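Local structure of putative NADH-flavin reductase (Lactobacillus casei ATCC 334, 3H2S) at residues 14-19 and 65-70; 190-195 and 210-215; 152-157 and 197-202; 97-102 and 201-206. The protein binds NADPH in a Rossmann-type fold and is probably an NAD(P)H-dependent oxidoreductase, perhaps a flavin reductase. All coordinates share one frame; numbering follows the deposited sequence.

Contact 1 (14-19 and 65-70); sequences SAIVAE and AVVDAL. With NDP (NADPH dihydro-nicotinamide-adenine-dinucleotide phosphate), chain C.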
loop_
_atom_site.group_PDB
_atom_site.type_symbol
_atom_site.label_atom_id
_atom_site.label_comp_id
_atom_site.label_asym_id
_atom_site.label_seq_id
_atom_site.Cartn_x
_atom_site.Cartn_y
_atom_site.Cartn_z
ATOM N N SER A 14 -7.744 -17.748 -15.369
ATOM C CA SER A 14 -8.093 -19.098 -15.759
ATOM C C SER A 14 -7.056 -19.660 -16.735
ATOM O O SER A 14 -6.733 -20.850 -16.692
ATOM C CB SER A 14 -9.490 -19.142 -16.370
ATOM O OG SER A 14 -9.547 -18.364 -17.544
ATOM N N ALA A 15 -6.469 -18.776 -17.539
ATOM C CA ALA A 15 -5.416 -19.160 -18.475
ATOM C C ALA A 15 -4.148 -19.531 -17.703
ATOM O O ALA A 15 -3.449 -20.490 -18.056
ATOM C CB ALA A 15 -5.136 -18.027 -19.431
ATOM N N ILE A 16 -3.858 -18.757 -16.657
ATOM C CA ILE A 16 -2.721 -19.027 -15.769
ATOM C C ILE A 16 -2.875 -20.365 -15.044
ATOM O O ILE A 16 -1.923 -21.149 -14.949
ATOM C CB ILE A 16 -2.542 -17.903 -14.733
ATOM C CG1 ILE A 16 -2.144 -16.591 -15.448
ATOM C CG2 ILE A 16 -1.510 -18.306 -13.686
ATOM C CD1 ILE A 16 -2.542 -15.315 -14.683
ATOM N N VAL A 17 -4.086 -20.643 -14.564
ATOM C CA VAL A 17 -4.348 -21.920 -13.896
ATOM C C VAL A 17 -4.090 -23.088 -14.839
ATOM O O VAL A 17 -3.365 -24.028 -14.493
ATOM C CB VAL A 17 -5.788 -22.002 -13.325
ATOM C CG1 VAL A 17 -6.113 -23.443 -12.883
ATOM C CG2 VAL A 17 -5.948 -21.045 -12.152
ATOM N N ALA A 18 -4.549 -22.956 -16.086
ATOM C CA ALA A 18 -4.373 -24.010 -17.080
ATOM C C ALA A 18 -2.896 -24.228 -17.423
ATOM O O ALA A 18 -2.417 -25.367 -17.468
ATOM C CB ALA A 18 -5.174 -23.684 -18.351
ATOM N N GLU A 19 -2.171 -23.136 -17.624
ATOM C CA GLU A 19 -0.759 -23.225 -17.976
ATOM C C GLU A 19 0.025 -23.806 -16.801
ATOM O O GLU A 19 0.947 -24.599 -16.994
ATOM C CB GLU A 19 -0.195 -21.852 -18.361
ATOM C CG GLU A 19 1.291 -21.888 -18.771
ATOM C CD GLU A 19 1.536 -22.729 -20.026
ATOM O OE1 GLU A 19 0.561 -22.981 -20.775
ATOM O OE2 GLU A 19 2.699 -23.150 -20.259
ATOM N N ALA A 65 4.650 -19.555 -4.851
ATOM C CA ALA A 65 4.390 -18.381 -5.674
ATOM C C ALA A 65 2.927 -17.963 -5.612
ATOM O O ALA A 65 2.025 -18.791 -5.414
ATOM C CB ALA A 65 4.780 -18.635 -7.115
ATOM N N VAL A 66 2.709 -16.683 -5.874
ATOM C CA VAL A 66 1.375 -16.102 -5.957
ATOM C C VAL A 66 1.273 -15.285 -7.237
ATOM O O VAL A 66 2.195 -14.547 -7.587
ATOM C CB VAL A 66 1.089 -15.172 -4.749
ATOM C CG1 VAL A 66 -0.320 -14.580 -4.868
ATOM C CG2 VAL A 66 1.214 -15.960 -3.449
ATOM N N VAL A 67 0.151 -15.411 -7.935
ATOM C CA VAL A 67 -0.084 -14.566 -9.089
ATOM C C VAL A 67 -1.309 -13.697 -8.864
ATOM O O VAL A 67 -2.378 -14.201 -8.506
ATOM C CB VAL A 67 -0.258 -15.397 -10.386
ATOM C CG1 VAL A 67 -0.518 -14.450 -11.588
ATOM C CG2 VAL A 67 0.978 -16.255 -10.622
ATOM N N ASP A 68 -1.139 -12.388 -9.015
ATOM C CA ASP A 68 -2.254 -11.441 -8.875
ATOM C C ASP A 68 -2.905 -11.164 -10.244
ATOM O O ASP A 68 -2.381 -10.391 -11.044
ATOM C CB ASP A 68 -1.784 -10.140 -8.194
ATOM C CG ASP A 68 -2.890 -9.094 -8.057
ATOM O OD1 ASP A 68 -3.980 -9.263 -8.644
ATOM O OD2 ASP A 68 -2.653 -8.069 -7.355
ATOM N N ALA A 69 -3.993 -11.878 -10.542
ATOM C CA ALA A 69 -4.730 -11.652 -11.781
ATOM C C ALA A 69 -6.100 -11.048 -11.518
ATOM O O ALA A 69 -7.036 -11.259 -12.288
ATOM C CB ALA A 69 -4.881 -12.982 -12.562
ATOM N N LEU A 70 -6.233 -10.341 -10.401
ATOM C CA LEU A 70 -7.493 -9.677 -10.056
ATOM C C LEU A 70 -7.681 -8.437 -10.911
ATOM O O LEU A 70 -6.700 -7.791 -11.311
ATOM C CB LEU A 70 -7.498 -9.277 -8.571
ATOM C CG LEU A 70 -7.512 -10.414 -7.556
ATOM C CD1 LEU A 70 -6.931 -9.943 -6.213
ATOM C CD2 LEU A 70 -8.902 -11.016 -7.391
HETATM P PA NDP C . -11.246 -10.374 -15.228
HETATM O O1A NDP C . -12.227 -9.172 -15.342
HETATM O O2A NDP C . -11.449 -11.540 -16.133
HETATM O O5B NDP C . -11.642 -10.737 -13.621
HETATM C C5B NDP C . -10.417 -10.815 -12.848
HETATM C C4B NDP C . -10.688 -11.550 -11.478
HETATM O O4B NDP C . -11.022 -10.572 -10.514
HETATM C C3B NDP C . -11.926 -12.508 -11.533
HETATM O O3B NDP C . -11.471 -13.747 -11.086
HETATM C C2B NDP C . -12.913 -11.840 -10.490
HETATM O O2B NDP C . -13.754 -12.689 -9.790
HETATM C C1B NDP C . -11.857 -11.163 -9.562
HETATM N N9A NDP C . -12.469 -10.067 -8.793
HETATM C C8A NDP C . -12.962 -8.867 -9.368
HETATM N N7A NDP C . -13.441 -8.014 -8.459
HETATM C C5A NDP C . -13.226 -8.666 -7.226
HETATM C C6A NDP C . -13.506 -8.234 -5.918
HETATM N N6A NDP C . -14.117 -7.028 -5.745
HETATM N N1A NDP C . -13.443 -9.161 -4.895
HETATM C C2A NDP C . -12.807 -10.337 -5.175
HETATM N N3A NDP C . -12.307 -10.786 -6.365
HETATM C C4A NDP C . -12.615 -9.939 -7.406
HETATM O O3 NDP C . -9.920 -9.618 -15.626
HETATM P PN NDP C . -8.706 -9.739 -16.697
HETATM O O1N NDP C . -8.204 -11.195 -16.695
HETATM O O2N NDP C . -9.340 -9.332 -17.992
HETATM O O5D NDP C . -7.438 -8.807 -16.261
HETATM C C5D NDP C . -6.365 -9.306 -15.458
HETATM C C4D NDP C . -5.346 -8.163 -15.296
HETATM O O4D NDP C . -5.091 -7.692 -16.609
HETATM C C3D NDP C . -5.763 -6.938 -14.430
HETATM O O3D NDP C . -4.663 -6.428 -13.770
HETATM C C2D NDP C . -6.324 -5.975 -15.539
HETATM O O2D NDP C . -6.193 -4.628 -15.162
HETATM C C1D NDP C . -5.268 -6.296 -16.657
HETATM N N1N NDP C . -5.684 -5.757 -17.950
HETATM C C2N NDP C . -4.866 -4.676 -18.488
HETATM C C3N NDP C . -5.457 -3.976 -19.712
HETATM C C7N NDP C . -4.356 -3.271 -20.486
HETATM O O7N NDP C . -3.480 -2.668 -19.881
HETATM N N7N NDP C . -4.460 -3.185 -21.866
HETATM C C4N NDP C . -6.436 -4.727 -20.591
HETATM C C5N NDP C . -7.401 -5.607 -19.838
HETATM C C6N NDP C . -6.954 -6.187 -18.515
HETATM P P2B NDP C . -15.102 -13.278 -10.492
HETATM O O1X NDP C . -14.685 -14.323 -11.590
HETATM O O2X NDP C . -15.812 -14.156 -9.396
HETATM O O3X NDP C . -15.962 -12.205 -11.065
#
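Ile16 and Val67 meet in the core of the nucleotide-binding Rossmann fold, where helix 11-22 packs on the sheet beside the end of strand 65-68. The two side chains reach toward each other tip to tip, Ile16 CD1 lying 3.8 Å from Val67 CG1. The same methyl also rests 3.9 Å from Ala69 CB, so one isoleucine end bridges the last part of the strand and the turn that follows it. Ile16 gains this reach from CG1 lying opposite its carbonyl carbon (chi1 -66°), which carries CD1 toward the sheet. Val67, branched at CB, suits an extended strand, while Ala69 points its small CB at the helix, leaving Ile16 CD1 close to the backbone of the turn. That turn is shaped by Asp68, whose CB leaves on the side away from the helix. Its OD1 accepts Leu70 N at 3.1 Å, almost in line with the carboxylate C-O bond, and closes an Asx turn. The turned chain then meets NADPH: Leu70 CD2 lies 3.6 Å from adenine atom N3A, and Ala69 O approaches ribose carbon C5B at 3.5 Å. Arg11 N and Ala12 N, at the start of the same helix, hydrogen-bond to the cofactor. The dinucleotide thus lies at the C-terminal ends of parallel strands and the N-terminus of the first helix, the classic Rossmann cofactor site.

Contact 2 (190-195 and 210-215); sequences GNMALA and IVVRDA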
loop_
_atom_site.group_PDB
_atom_site.type_symbol
_atom_site.label_atom_id
_atom_site.label_comp_id
_atom_site.label_asym_id
_atom_site.label_seq_id
_atom_site.Cartn_x
_atom_site.Cartn_y
_atom_site.Cartn_z
ATOM N N GLY A 190 -3.586 -16.519 -23.236
ATOM C CA GLY A 190 -2.712 -17.691 -23.289
ATOM C C GLY A 190 -1.236 -17.329 -23.248
ATOM O O GLY A 190 -0.459 -17.927 -22.501
ATOM N N ASN A 191 -0.858 -16.305 -24.004
ATOM C CA ASN A 191 0.544 -15.876 -24.071
ATOM C C ASN A 191 1.035 -15.142 -22.824
ATOM O O ASN A 191 2.151 -15.395 -22.338
ATOM C CB ASN A 191 0.780 -15.024 -25.324
ATOM C CG ASN A 191 1.055 -15.868 -26.538
ATOM O OD1 ASN A 191 1.584 -16.974 -26.413
ATOM N ND2 ASN A 191 0.575 -15.426 -27.701
HETATM N N MSE A 192 0.136 -14.375 -22.209
HETATM C CA MSE A 192 0.397 -13.832 -20.884
HETATM C C MSE A 192 0.653 -14.966 -19.891
HETATM O O MSE A 192 1.571 -14.875 -19.072
HETATM C CB MSE A 192 -0.773 -12.946 -20.410
HETATM C CG MSE A 192 -0.625 -12.466 -18.974
HETATM SE SE MSE A 192 0.946 -11.301 -18.708
HETATM C CE MSE A 192 0.272 -9.701 -19.601
ATOM N N ALA A 193 -0.140 -16.031 -19.974
ATOM C CA ALA A 193 0.070 -17.184 -19.102
ATOM C C ALA A 193 1.466 -17.799 -19.310
ATOM O O ALA A 193 2.133 -18.154 -18.339
ATOM C CB ALA A 193 -1.024 -18.250 -19.306
ATOM N N LEU A 194 1.873 -17.958 -20.568
ATOM C CA LEU A 194 3.229 -18.430 -20.881
ATOM C C LEU A 194 4.269 -17.570 -20.182
ATOM O O LEU A 194 5.211 -18.086 -19.582
ATOM C CB LEU A 194 3.505 -18.405 -22.397
ATOM C CG LEU A 194 2.821 -19.412 -23.325
ATOM C CD1 LEU A 194 3.455 -19.345 -24.719
ATOM C CD2 LEU A 194 2.894 -20.827 -22.761
ATOM N N ALA A 195 4.144 -16.258 -20.351
ATOM C CA ALA A 195 5.109 -15.300 -19.799
ATOM C C ALA A 195 5.178 -15.364 -18.273
ATOM O O ALA A 195 6.240 -15.270 -17.682
ATOM C CB ALA A 195 4.766 -13.864 -20.276
ATOM N N ILE A 210 8.357 -6.069 -16.802
ATOM C CA ILE A 210 8.446 -6.307 -18.233
ATOM C C ILE A 210 7.089 -6.125 -18.925
ATOM O O ILE A 210 6.062 -6.022 -18.265
ATOM C CB ILE A 210 9.031 -7.691 -18.537
ATOM C CG1 ILE A 210 8.194 -8.794 -17.872
ATOM C CG2 ILE A 210 10.513 -7.752 -18.085
ATOM C CD1 ILE A 210 8.519 -10.216 -18.375
ATOM N N VAL A 211 7.109 -5.989 -20.247
ATOM C CA VAL A 211 5.871 -5.914 -21.025
ATOM C C VAL A 211 5.948 -7.044 -22.040
ATOM O O VAL A 211 7.030 -7.355 -22.534
ATOM C CB VAL A 211 5.750 -4.575 -21.777
ATOM C CG1 VAL A 211 7.023 -4.274 -22.584
ATOM C CG2 VAL A 211 4.523 -4.559 -22.681
ATOM N N VAL A 212 4.802 -7.613 -22.395
ATOM C CA VAL A 212 4.799 -8.713 -23.364
ATOM C C VAL A 212 3.778 -8.504 -24.474
ATOM O O VAL A 212 2.707 -7.952 -24.236
ATOM C CB VAL A 212 4.580 -10.079 -22.675
ATOM C CG1 VAL A 212 5.801 -10.441 -21.854
ATOM C CG2 VAL A 212 3.348 -10.051 -21.788
ATOM N N ARG A 213 4.123 -8.928 -25.689
ATOM C CA ARG A 213 3.160 -8.952 -26.784
ATOM C C ARG A 213 3.175 -10.320 -27.465
ATOM O O ARG A 213 4.134 -11.092 -27.313
ATOM C CB ARG A 213 3.475 -7.854 -27.807
ATOM C CG ARG A 213 4.744 -8.115 -28.630
ATOM C CD ARG A 213 4.818 -7.156 -29.811
ATOM N NE ARG A 213 6.108 -7.195 -30.497
ATOM C CZ ARG A 213 6.403 -8.010 -31.511
ATOM N NH1 ARG A 213 5.556 -8.964 -31.881
ATOM N NH2 ARG A 213 7.587 -7.921 -32.108
ATOM N N ASP A 214 2.139 -10.590 -28.257
ATOM C CA ASP A 214 2.108 -11.790 -29.079
ATOM C C ASP A 214 3.255 -11.729 -30.079
ATOM O O ASP A 214 3.494 -10.686 -30.692
ATOM C CB ASP A 214 0.788 -11.892 -29.848
ATOM C CG ASP A 214 -0.406 -12.124 -28.946
ATOM O OD1 ASP A 214 -0.238 -12.751 -27.869
ATOM O OD2 ASP A 214 -1.527 -11.734 -29.352
ATOM N N ALA A 215 3.868 -12.879 -30.336
ATOM C CA ALA A 215 4.909 -12.979 -31.370
ATOM C C ALA A 215 4.278 -13.041 -32.751
ATOM O O ALA A 215 3.060 -13.186 -32.881
ATOM C CB ALA A 215 5.782 -14.199 -31.136
#
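The 190-195 segment of helix 189-201 runs 8.6 Å from strand 210-214 at closest approach of their axes, inclined at 137° between their N-to-C directions, with Asn191 nearest Asp214 and Met192 nearest Val212. At the polar end Asn191 ND2 donates to Asp214 OD1 over 2.8 Å, in a nearly straight bond of 167°. The donor stays close to its own amide plane but reaches the oxygen from above the carboxylate plane. Thr188 N is a second donor to Asp214 OD1, while OD2 is hydrogen-bonded to His186 ND1. The amide is held at its other end too, since Asn191 OD1 accepts Thr168 N. Deeper in, Val212 divides its methyls: CG1 sits 3.9 Å from Ala195 CB, where a small residue lets the helix come close. CG2 meets selenomethionine Met192 CE at 3.8 Å, the flexible chain bending at chi2 and chi3 to lay its end across the valine. Polar bonds at one end and methyl packing further along the strand thus join helix and strand, and the two N-H donors to OD1 would be expected to favour ionised Asp214.

Contact 3 (152-157 and 197-202); sequences NWIGIS and LDQLEH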
loop_
_atom_site.group_PDB
_atom_site.type_symbol
_atom_site.label_atom_id
_atom_site.label_comp_id
_atom_site.label_asym_id
_atom_site.label_seq_id
_atom_site.Cartn_x
_atom_site.Cartn_y
_atom_site.Cartn_z
ATOM N N ASN A 152 10.063 -10.559 -3.292
ATOM C CA ASN A 152 10.321 -11.108 -4.631
ATOM C C ASN A 152 9.153 -10.889 -5.600
ATOM O O ASN A 152 8.503 -11.847 -6.041
ATOM C CB ASN A 152 10.711 -12.594 -4.578
ATOM C CG ASN A 152 12.082 -12.809 -3.959
ATOM O OD1 ASN A 152 12.986 -11.980 -4.108
ATOM N ND2 ASN A 152 12.244 -13.926 -3.263
ATOM N N TRP A 153 8.846 -9.628 -5.873
ATOM C CA TRP A 153 7.740 -9.309 -6.772
ATOM C C TRP A 153 8.231 -9.178 -8.205
ATOM O O TRP A 153 9.425 -9.007 -8.445
ATOM C CB TRP A 153 7.007 -8.038 -6.326
ATOM C CG TRP A 153 7.860 -6.801 -6.307
ATOM C CD1 TRP A 153 8.519 -6.273 -5.230
ATOM C CD2 TRP A 153 8.199 -5.971 -7.428
ATOM N NE1 TRP A 153 9.200 -5.142 -5.603
ATOM C CE2 TRP A 153 8.994 -4.919 -6.940
ATOM C CE3 TRP A 153 7.785 -5.932 -8.771
ATOM C CZ2 TRP A 153 9.474 -3.906 -7.766
ATOM C CZ3 TRP A 153 8.259 -4.913 -9.582
ATOM C CH2 TRP A 153 9.073 -3.912 -9.072
ATOM N N ILE A 154 7.327 -9.418 -9.149
ATOM C CA ILE A 154 7.611 -9.267 -10.561
ATOM C C ILE A 154 6.389 -8.602 -11.207
ATOM O O ILE A 154 5.253 -9.003 -10.966
ATOM C CB ILE A 154 7.855 -10.627 -11.245
ATOM C CG1 ILE A 154 9.079 -11.341 -10.659
ATOM C CG2 ILE A 154 8.034 -10.451 -12.761
ATOM C CD1 ILE A 154 9.120 -12.827 -11.018
ATOM N N GLY A 155 6.618 -7.525 -11.957
ATOM C CA GLY A 155 5.526 -6.871 -12.672
ATOM C C GLY A 155 5.526 -7.209 -14.152
ATOM O O GLY A 155 6.585 -7.252 -14.796
ATOM N N ILE A 156 4.349 -7.541 -14.679
ATOM C CA ILE A 156 4.194 -7.760 -16.105
ATOM C C ILE A 156 2.999 -6.973 -16.640
ATOM O O ILE A 156 1.846 -7.172 -16.213
ATOM C CB ILE A 156 3.991 -9.253 -16.455
ATOM C CG1 ILE A 156 5.108 -10.108 -15.862
ATOM C CG2 ILE A 156 3.920 -9.429 -17.971
ATOM C CD1 ILE A 156 4.931 -11.604 -16.109
ATOM N N SER A 157 3.283 -6.073 -17.576
ATOM C CA SER A 157 2.234 -5.290 -18.216
ATOM C C SER A 157 1.868 -5.974 -19.520
ATOM O O SER A 157 2.762 -6.412 -20.266
ATOM C CB SER A 157 2.716 -3.863 -18.502
ATOM O OG SER A 157 2.752 -3.088 -17.322
ATOM N N LEU A 197 4.272 -17.982 -16.268
ATOM C CA LEU A 197 4.833 -19.248 -15.853
ATOM C C LEU A 197 6.311 -19.322 -16.184
ATOM O O LEU A 197 7.075 -19.904 -15.429
ATOM C CB LEU A 197 4.076 -20.436 -16.462
ATOM C CG LEU A 197 2.971 -21.014 -15.562
ATOM C CD1 LEU A 197 3.535 -21.501 -14.234
ATOM C CD2 LEU A 197 1.863 -19.993 -15.344
ATOM N N ASP A 198 6.717 -18.675 -17.276
ATOM C CA ASP A 198 8.144 -18.595 -17.608
ATOM C C ASP A 198 8.907 -17.920 -16.480
ATOM O O ASP A 198 9.993 -18.355 -16.111
ATOM C CB ASP A 198 8.363 -17.841 -18.922
ATOM C CG ASP A 198 8.165 -18.730 -20.140
ATOM O OD1 ASP A 198 7.935 -19.946 -19.967
ATOM O OD2 ASP A 198 8.247 -18.210 -21.268
ATOM N N GLN A 199 8.377 -16.796 -15.996
ATOM C CA GLN A 199 9.026 -16.066 -14.898
ATOM C C GLN A 199 9.027 -16.882 -13.612
ATOM O O GLN A 199 9.991 -16.854 -12.862
ATOM C CB GLN A 199 8.341 -14.716 -14.677
ATOM C CG GLN A 199 8.672 -13.685 -15.734
ATOM C CD GLN A 199 10.145 -13.295 -15.736
ATOM O OE1 GLN A 199 10.794 -13.276 -14.694
ATOM N NE2 GLN A 199 10.693 -13.071 -16.916
ATOM N N LEU A 200 7.911 -17.540 -13.308
ATOM C CA LEU A 200 7.837 -18.372 -12.102
ATOM C C LEU A 200 8.900 -19.481 -12.123
ATOM O O LEU A 200 9.532 -19.774 -11.101
ATOM C CB LEU A 200 6.444 -18.983 -11.973
ATOM C CG LEU A 200 5.482 -18.412 -10.926
ATOM C CD1 LEU A 200 5.845 -17.015 -10.481
ATOM C CD2 LEU A 200 4.027 -18.537 -11.354
ATOM N N GLU A 201 9.092 -20.100 -13.288
ATOM C CA GLU A 201 10.022 -21.220 -13.404
ATOM C C GLU A 201 11.459 -20.747 -13.523
ATOM O O GLU A 201 12.365 -21.383 -12.995
ATOM C CB GLU A 201 9.651 -22.148 -14.568
ATOM C CG GLU A 201 8.368 -22.930 -14.326
ATOM C CD GLU A 201 8.074 -23.957 -15.415
ATOM O OE1 GLU A 201 8.405 -23.691 -16.598
ATOM O OE2 GLU A 201 7.570 -25.056 -15.079
ATOM N N HIS A 202 11.651 -19.590 -14.148
ATOM C CA HIS A 202 12.983 -19.007 -14.311
ATOM C C HIS A 202 12.922 -17.492 -14.138
ATOM O O HIS A 202 12.778 -16.765 -15.124
ATOM C CB HIS A 202 13.543 -19.324 -15.699
ATOM C CG HIS A 202 14.066 -20.719 -15.846
ATOM N ND1 HIS A 202 15.186 -21.014 -16.599
ATOM C CD2 HIS A 202 13.553 -21.913 -15.443
ATOM C CE1 HIS A 202 15.373 -22.323 -16.608
ATOM N NE2 HIS A 202 14.401 -22.891 -15.907
#
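Ile154 sets CG1 beside its backbone N (chi1 -62°) and continues nearly extended, which sends CD1 out from the strand toward the helix. Gln199 answers with a chain folded at chi2 (-65°), and the two side chains pass at a slant. Ile154 CD1 comes to 4.1 Å from Gln199 OE1, with Gln199 CB at 4.2 Å from the same methyl. Two residues further along the same strand, Ile156 CD1 lies 4.3 Å from Gln199 CG, so the two isoleucines touch different parts of one glutamine. Isoleucine suits both strand positions, being branched at CB and apolar on the face that the helix covers; Ile156 also packs on Met192 and Ile196. The amide oxygen of Gln199 is used elsewhere: it accepts the backbone N-H groups of Thr204 and Ala205 just beyond the helix. Across the segments, therefore, methyls meet both the CB-CG stem and the amide oxygen at van der Waals distances, with no polar bond. Two loop N-H groups satisfy the buried oxygen, which is consistent with a polar side chain at this apolar interface.

Contact 4 (97-102 and 201-206); sequences DTLAVF and EHPTAI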
loop_
_atom_site.group_PDB
_atom_site.type_symbol
_atom_site.label_atom_id
_atom_site.label_comp_id
_atom_site.label_asym_id
_atom_site.label_seq_id
_atom_site.Cartn_x
_atom_site.Cartn_y
_atom_site.Cartn_z
ATOM N N ASP A 97 10.442 -16.072 0.709
ATOM C CA ASP A 97 11.098 -16.270 -0.583
ATOM C C ASP A 97 10.062 -16.281 -1.699
ATOM O O ASP A 97 10.414 -16.309 -2.887
ATOM C CB ASP A 97 11.847 -17.609 -0.592
ATOM C CG ASP A 97 13.076 -17.596 0.287
ATOM O OD1 ASP A 97 13.554 -16.493 0.633
ATOM O OD2 ASP A 97 13.585 -18.691 0.605
ATOM N N THR A 98 8.787 -16.289 -1.309
ATOM C CA THR A 98 7.678 -16.422 -2.256
ATOM C C THR A 98 7.751 -15.434 -3.410
ATOM O O THR A 98 7.804 -14.224 -3.193
ATOM C CB THR A 98 6.330 -16.283 -1.537
ATOM O OG1 THR A 98 6.269 -17.251 -0.487
ATOM C CG2 THR A 98 5.152 -16.523 -2.505
ATOM N N LEU A 99 7.650 -15.958 -4.635
ATOM C CA LEU A 99 7.571 -15.134 -5.830
ATOM C C LEU A 99 6.159 -14.599 -5.991
ATOM O O LEU A 99 5.186 -15.343 -5.877
ATOM C CB LEU A 99 7.920 -15.962 -7.071
ATOM C CG LEU A 99 9.316 -16.571 -7.168
ATOM C CD1 LEU A 99 9.390 -17.410 -8.444
ATOM C CD2 LEU A 99 10.319 -15.456 -7.232
ATOM N N ALA A 100 6.040 -13.318 -6.301
ATOM C CA ALA A 100 4.724 -12.735 -6.558
ATOM C C ALA A 100 4.729 -12.025 -7.900
ATOM O O ALA A 100 5.431 -11.023 -8.071
ATOM C CB ALA A 100 4.359 -11.757 -5.450
ATOM N N VAL A 101 3.922 -12.515 -8.841
ATOM C CA VAL A 101 3.770 -11.848 -10.125
ATOM C C VAL A 101 2.494 -11.017 -10.168
ATOM O O VAL A 101 1.397 -11.527 -9.948
ATOM C CB VAL A 101 3.781 -12.859 -11.305
ATOM C CG1 VAL A 101 3.547 -12.149 -12.660
ATOM C CG2 VAL A 101 5.086 -13.629 -11.316
ATOM N N PHE A 102 2.643 -9.745 -10.504
ATOM C CA PHE A 102 1.499 -8.833 -10.615
ATOM C C PHE A 102 1.299 -8.467 -12.073
ATOM O O PHE A 102 2.267 -8.116 -12.766
ATOM C CB PHE A 102 1.753 -7.549 -9.810
ATOM C CG PHE A 102 1.884 -7.775 -8.344
ATOM C CD1 PHE A 102 0.790 -7.619 -7.514
ATOM C CD2 PHE A 102 3.099 -8.177 -7.791
ATOM C CE1 PHE A 102 0.888 -7.862 -6.144
ATOM C CE2 PHE A 102 3.201 -8.473 -6.429
ATOM C CZ PHE A 102 2.094 -8.305 -5.603
ATOM N N GLU A 201 9.092 -20.100 -13.288
ATOM C CA GLU A 201 10.022 -21.220 -13.404
ATOM C C GLU A 201 11.459 -20.747 -13.523
ATOM O O GLU A 201 12.365 -21.383 -12.995
ATOM C CB GLU A 201 9.651 -22.148 -14.568
ATOM C CG GLU A 201 8.368 -22.930 -14.326
ATOM C CD GLU A 201 8.074 -23.957 -15.415
ATOM O OE1 GLU A 201 8.405 -23.691 -16.598
ATOM O OE2 GLU A 201 7.570 -25.056 -15.079
ATOM N N HIS A 202 11.651 -19.590 -14.148
ATOM C CA HIS A 202 12.983 -19.007 -14.311
ATOM C C HIS A 202 12.922 -17.492 -14.138
ATOM O O HIS A 202 12.778 -16.765 -15.124
ATOM C CB HIS A 202 13.543 -19.324 -15.699
ATOM C CG HIS A 202 14.066 -20.719 -15.846
ATOM N ND1 HIS A 202 15.186 -21.014 -16.599
ATOM C CD2 HIS A 202 13.553 -21.913 -15.443
ATOM C CE1 HIS A 202 15.373 -22.323 -16.608
ATOM N NE2 HIS A 202 14.401 -22.891 -15.907
ATOM N N PRO A 203 12.877 -17.020 -12.878
ATOM C CA PRO A 203 12.658 -15.588 -12.663
ATOM C C PRO A 203 13.830 -14.766 -13.189
ATOM O O PRO A 203 14.981 -15.051 -12.863
ATOM C CB PRO A 203 12.556 -15.449 -11.135
ATOM C CG PRO A 203 12.530 -16.814 -10.578
ATOM C CD PRO A 203 12.991 -17.778 -11.622
ATOM N N THR A 204 13.561 -13.882 -14.138
ATOM C CA THR A 204 14.595 -12.989 -14.644
ATOM C C THR A 204 14.251 -11.529 -14.338
ATOM O O THR A 204 15.106 -10.655 -14.385
ATOM C CB THR A 204 14.814 -13.167 -16.163
ATOM O OG1 THR A 204 15.690 -12.141 -16.635
ATOM C CG2 THR A 204 13.525 -13.058 -16.908
ATOM N N ALA A 205 13.004 -11.287 -13.968
ATOM C CA ALA A 205 12.506 -9.920 -13.812
ATOM C C ALA A 205 12.100 -9.610 -12.366
ATOM O O ALA A 205 11.252 -8.739 -12.130
ATOM C CB ALA A 205 11.339 -9.690 -14.746
ATOM N N ILE A 206 12.751 -10.263 -11.401
ATOM C CA ILE A 206 12.480 -9.980 -9.993
ATOM C C ILE A 206 12.758 -8.499 -9.665
ATOM O O ILE A 206 13.779 -7.939 -10.078
ATOM C CB ILE A 206 13.264 -10.911 -9.045
ATOM C CG1 ILE A 206 12.637 -12.316 -9.049
ATOM C CG2 ILE A 206 13.272 -10.340 -7.617
ATOM C CD1 ILE A 206 13.476 -13.389 -8.367
#
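Pro203, in the loop just after helix 189-201, is the first residue to touch the strand: its CG lies 3.8 Å from Leu99 CD1, ring and leucine crossing at about a right angle. The rigid ring suits a chain that has just left the helix, offering an apolar surface while restricting its own phi. Thr204 and Ala205 follow, both giving their backbone N-H to Gln199 OE1, and Ala205 faces Ile154 on the neighbouring strand. At Ile206 the CB does not point at the strand, yet the chain end swings in, and CD1 comes to 3.9 Å from Leu99 CD2. A chi1 of -74°, with the remaining carbons extended, gives the side chain this reach. Leu99 thus uses one branch for each partner, a fork that suits leucine, and it also packs on Leu200. No hydrogen bond crosses between the two segments, so the contribution of this near-surface contact, away from the cofactor, is apolar; the polar tie of the loop is made by the Gln199 bonds.

How the contacts relate
From the N terminus, contact 1 closes first, joining helix 11-22 to strand 65-68 before any other contact opens. Contact 4 opens at 97-102, contact 3 at 152-157 and contact 2 at 190-195. Contact 3 then closes at 197-202 and contact 4 at 201-206; contact 4 opens earlier, and both end on the same stretch, sharing Glu201 and His202. Contact 2 closes last, at 210-215, and crosses both. Helix 189-201 serves contacts 2 and 3, and Ala193 and Leu197 pack against Glu19 of helix 11-22. Strands 65-68, 99-103, 153-158 and 209-214 are successive neighbours, so the contacts step across one sheet.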